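Local coordinates for protein terminase, large subunit (PDB 4DKW) that packages phage P22 DNA into empty capsids as an ATP-driven motor and cuts it as a magnesium-dependent endonuclease, this chain being the C-terminal nuclease domain, at residues E21-D24 with H25-V28; T146-P149 with F150-F154. One frame throughout, in Å; residues are numbered along the deposited sequence.

Interaction 1. Residues E21-D24 with H25-V28; sequences ECPD and HFYV
Pro23 lies over one face of the Phe26 ring, the two residues closing a type I beta turn that runs from Pro23 to Phe26. The phenylalanine side chain can be followed outward. Its CB rests 3.6 Å from Cys22 SG and also touches Pro23 O. CG stands beside the backbone N and anti to the carbonyl carbon (chi1 -80°), which turns one ring face to the proline. CD2 and CE2 then meet Pro23 CD, with CD2 3.5 Å from it, while CE1 and CZ meet Pro23 CG. Pro23 CD sits 3.6 Å from the Phe26 centroid and 15° off the normal, a CH-pi contact over the face. Cys22 SG approaches the same ring obliquely, 5.3 Å from the Phe26 centroid, and also reaches Val28 CG2 at 4.0 Å. His25 comes to Pro23 with the rim of its imidazole, NE2 lying 3.2 Å from Pro23 CB. The turn is fastened by Phe26 N donating to Pro23 O (3.1 Å, 162° at the hydrogen), the donor standing well above the carbonyl plane. Trp46 and Met189 also touch Cys22, and Asp24 OD1 forms a salt bridge with Lys194, so the turn leading into strand 27-33 is tied to strand 40-48, and to helix 189-193 and the residue that follows it. The part made by Cys22, Pro23, Phe26 and Val28 side chains is apolar, with the imidazole edge of His25 as its polar border, and the polarised C-H groups beside the proline nitrogen suit the electron-rich face of the phenylalanine.

Interaction 2. Residues T146-P149 with F150-F154; sequences TCEP and FFEEF
Glu148, at the start of helix 148-156, bends alongside its first turn to touch Phe151 and Glu152. Its CG is anti to the backbone N (chi1 -176°) and the chain then bends at chi2, bringing OE1 to 4.1 Å from Phe151 CD2, with the carboxylate and ring planes 33° apart. Glu148 CG lies 3.9 Å from Glu152 OE2, and the two carboxylates are turned nearly perpendicular. Their OE2 atoms are 4.5 Å apart, like charges that probably disfavour each other; a salt bridge from Arg155 to Glu148 OE2 should offset this. The bond from Glu152 N to Glu148 O, 3.1 Å on an almost straight line with the carbonyl, sets the spacing of the two glutamates, and Phe150 N to Cys147 O (3.0 Å) closes the turn at the start of the helix. The next bond, Glu153 N to Pro149 O, is weak, and Glu153 CG packs 3.3 Å from that Pro149 O. Beyond it, the Glu153 carboxylate accepts from the backbone N atoms of Val172 and Leu173 and pairs with Lys61, close to the catalytic magnesium ligand Asp171. Farther out, Phe150 is buried against Leu56 of strand 53-62, Phe141 and Val143 of strand 141-144, and helix 171-181, while Phe151 packs on Val143 and Ile15 of helix 12-15, so the helix packs against the sheet and both helices.

Overall arrangement
Both interactions are local and come in series along the nuclease domain, with interaction 1 leading into strand 27-33 and interaction 2 starting helix 148-156. Their centres are about 22 Å apart and their nearest atoms about 10 Å, so they do not touch. The mixed sheet of the RNase H-like fold connects them: strand 27-33 pairs with 40-48, which pairs with 53-62, itself beside 141-144, and side chains of interaction 2 pack on these last two. The 21-28 turn enters the strand that ends at the metal ligand Asp33, far from the magnesium, whereas helix 148-156 brings one side chain, Glu153, close to Asp171 and so into the second shell of the metal site.

Interaction 1. Residues E21-D24 with H25-V28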
# COMPACT_ATOMS: atom_id res chain seq x y z
N GLU A 21 -4.83 18.92 -0.48
CA GLU A 21 -4.22 18.82 0.84
C GLU A 21 -5.10 18.05 1.81
O GLU A 21 -6.33 18.20 1.82
CB GLU A 21 -3.92 20.21 1.40
CG GLU A 21 -2.72 20.88 0.78
CD GLU A 21 -2.38 22.17 1.49
OE1 GLU A 21 -2.88 22.37 2.62
OE2 GLU A 21 -1.62 22.98 0.91
N CYS A 22 -4.47 17.22 2.64
CA CYS A 22 -5.21 16.39 3.59
C CYS A 22 -5.95 17.22 4.64
O CYS A 22 -5.33 17.94 5.42
CB CYS A 22 -4.26 15.42 4.29
SG CYS A 22 -5.12 14.18 5.25
N PRO A 23 -7.29 17.10 4.67
CA PRO A 23 -8.06 17.75 5.73
C PRO A 23 -7.68 17.19 7.11
O PRO A 23 -7.27 16.03 7.22
CB PRO A 23 -9.51 17.39 5.39
CG PRO A 23 -9.49 17.08 3.92
CD PRO A 23 -8.16 16.43 3.69
N ASP A 24 -7.81 18.02 8.14
CA ASP A 24 -7.46 17.67 9.51
C ASP A 24 -8.12 16.38 10.02
O ASP A 24 -7.54 15.67 10.83
CB ASP A 24 -7.86 18.81 10.44
CG ASP A 24 -6.74 19.80 10.67
OD1 ASP A 24 -5.67 19.63 10.05
OD2 ASP A 24 -6.93 20.73 11.48
N HIS A 25 -9.33 16.11 9.56
CA HIS A 25 -10.12 15.02 10.08
C HIS A 25 -9.96 13.72 9.29
O HIS A 25 -10.58 12.72 9.63
CB HIS A 25 -11.61 15.41 10.09
CG HIS A 25 -12.08 15.94 8.77
ND1 HIS A 25 -13.37 15.82 8.30
CD2 HIS A 25 -11.44 16.58 7.81
CE1 HIS A 25 -13.48 16.36 7.12
NE2 HIS A 25 -12.32 16.83 6.78
N PHE A 26 -9.14 13.73 8.24
CA PHE A 26 -8.86 12.50 7.51
C PHE A 26 -7.86 11.70 8.30
O PHE A 26 -7.08 12.28 9.05
CB PHE A 26 -8.27 12.75 6.11
CG PHE A 26 -9.29 13.12 5.06
CD1 PHE A 26 -10.55 13.59 5.42
CD2 PHE A 26 -8.99 12.99 3.72
CE1 PHE A 26 -11.46 13.94 4.45
CE2 PHE A 26 -9.90 13.34 2.75
CZ PHE A 26 -11.14 13.80 3.12
N TYR A 27 -7.88 10.39 8.14
CA TYR A 27 -6.88 9.52 8.76
C TYR A 27 -5.78 9.15 7.77
O TYR A 27 -6.01 9.09 6.56
CB TYR A 27 -7.55 8.28 9.33
CG TYR A 27 -8.37 8.58 10.56
CD1 TYR A 27 -7.95 8.15 11.81
CD2 TYR A 27 -9.53 9.33 10.47
CE1 TYR A 27 -8.69 8.43 12.94
CE2 TYR A 27 -10.28 9.62 11.59
CZ TYR A 27 -9.86 9.17 12.82
OH TYR A 27 -10.59 9.45 13.95
N VAL A 28 -4.58 8.91 8.29
CA VAL A 28 -3.40 8.71 7.46
C VAL A 28 -2.64 7.45 7.89
O VAL A 28 -2.42 7.24 9.08
CB VAL A 28 -2.43 9.92 7.54
CG1 VAL A 28 -1.23 9.71 6.63
CG2 VAL A 28 -3.15 11.23 7.19

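Interaction 2. Residues T146-P149 with F150-F154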
# COMPACT_ATOMS: atom_id res chain seq x y z
N THR A 146 -0.86 11.85 -9.59
CA THR A 146 0.58 11.94 -9.47
C THR A 146 1.22 10.63 -8.98
O THR A 146 2.43 10.55 -8.80
CB THR A 146 0.96 13.08 -8.51
OG1 THR A 146 0.23 12.93 -7.27
CG2 THR A 146 0.66 14.44 -9.14
N CYS A 147 0.40 9.60 -8.77
CA CYS A 147 0.88 8.31 -8.29
C CYS A 147 0.94 7.32 -9.44
O CYS A 147 0.35 6.24 -9.36
CB CYS A 147 -0.03 7.74 -7.19
SG CYS A 147 -0.07 8.73 -5.71
N GLU A 148 1.65 7.69 -10.50
CA GLU A 148 1.73 6.86 -11.70
C GLU A 148 2.17 5.39 -11.52
O GLU A 148 1.66 4.51 -12.21
CB GLU A 148 2.56 7.55 -12.79
CG GLU A 148 2.63 6.80 -14.12
CD GLU A 148 1.27 6.68 -14.82
OE1 GLU A 148 0.34 7.45 -14.49
OE2 GLU A 148 1.14 5.80 -15.70
N PRO A 149 3.13 5.11 -10.61
CA PRO A 149 3.49 3.69 -10.42
C PRO A 149 2.31 2.79 -10.00
O PRO A 149 2.38 1.59 -10.27
CB PRO A 149 4.55 3.72 -9.31
CG PRO A 149 5.18 5.05 -9.45
CD PRO A 149 4.05 5.99 -9.86
N PHE A 150 1.28 3.35 -9.37
CA PHE A 150 0.08 2.57 -9.09
C PHE A 150 -0.61 2.14 -10.38
O PHE A 150 -1.00 1.00 -10.54
CB PHE A 150 -0.93 3.34 -8.25
CG PHE A 150 -2.24 2.61 -8.07
CD1 PHE A 150 -2.41 1.73 -7.01
CD2 PHE A 150 -3.29 2.78 -8.98
CE1 PHE A 150 -3.61 1.03 -6.85
CE2 PHE A 150 -4.47 2.08 -8.83
CZ PHE A 150 -4.64 1.21 -7.76
N PHE A 151 -0.79 3.09 -11.29
CA PHE A 151 -1.53 2.82 -12.52
C PHE A 151 -0.79 1.87 -13.45
O PHE A 151 -1.40 1.04 -14.14
CB PHE A 151 -1.90 4.14 -13.22
CG PHE A 151 -2.90 4.94 -12.45
CD1 PHE A 151 -4.22 4.50 -12.34
CD2 PHE A 151 -2.53 6.12 -11.81
CE1 PHE A 151 -5.15 5.23 -11.62
CE2 PHE A 151 -3.46 6.85 -11.09
CZ PHE A 151 -4.77 6.41 -11.00
N GLU A 152 0.53 1.96 -13.45
CA GLU A 152 1.37 1.04 -14.21
C GLU A 152 1.12 -0.41 -13.81
O GLU A 152 1.07 -1.29 -14.66
CB GLU A 152 2.85 1.38 -14.02
CG GLU A 152 3.24 2.74 -14.59
CD GLU A 152 4.70 3.08 -14.36
OE1 GLU A 152 5.36 2.43 -13.52
OE2 GLU A 152 5.20 4.02 -15.03
N GLU A 153 0.98 -0.64 -12.50
CA GLU A 153 0.71 -1.98 -11.98
C GLU A 153 -0.75 -2.40 -12.16
O GLU A 153 -1.05 -3.53 -12.53
CB GLU A 153 1.08 -2.06 -10.49
CG GLU A 153 2.55 -1.74 -10.18
CD GLU A 153 2.92 -2.10 -8.74
OE1 GLU A 153 2.01 -2.50 -7.99
OE2 GLU A 153 4.10 -1.97 -8.36
N PHE A 154 -1.65 -1.45 -11.88
CA PHE A 154 -3.09 -1.61 -12.04
C PHE A 154 -3.43 -2.13 -13.43
O PHE A 154 -4.27 -3.02 -13.59
CB PHE A 154 -3.74 -0.24 -11.77
CG PHE A 154 -5.24 -0.21 -11.93
CD1 PHE A 154 -6.07 -0.52 -10.86
CD2 PHE A 154 -5.81 0.22 -13.12
CE1 PHE A 154 -7.43 -0.46 -11.00
CE2 PHE A 154 -7.19 0.28 -13.26
CZ PHE A 154 -8.00 -0.06 -12.20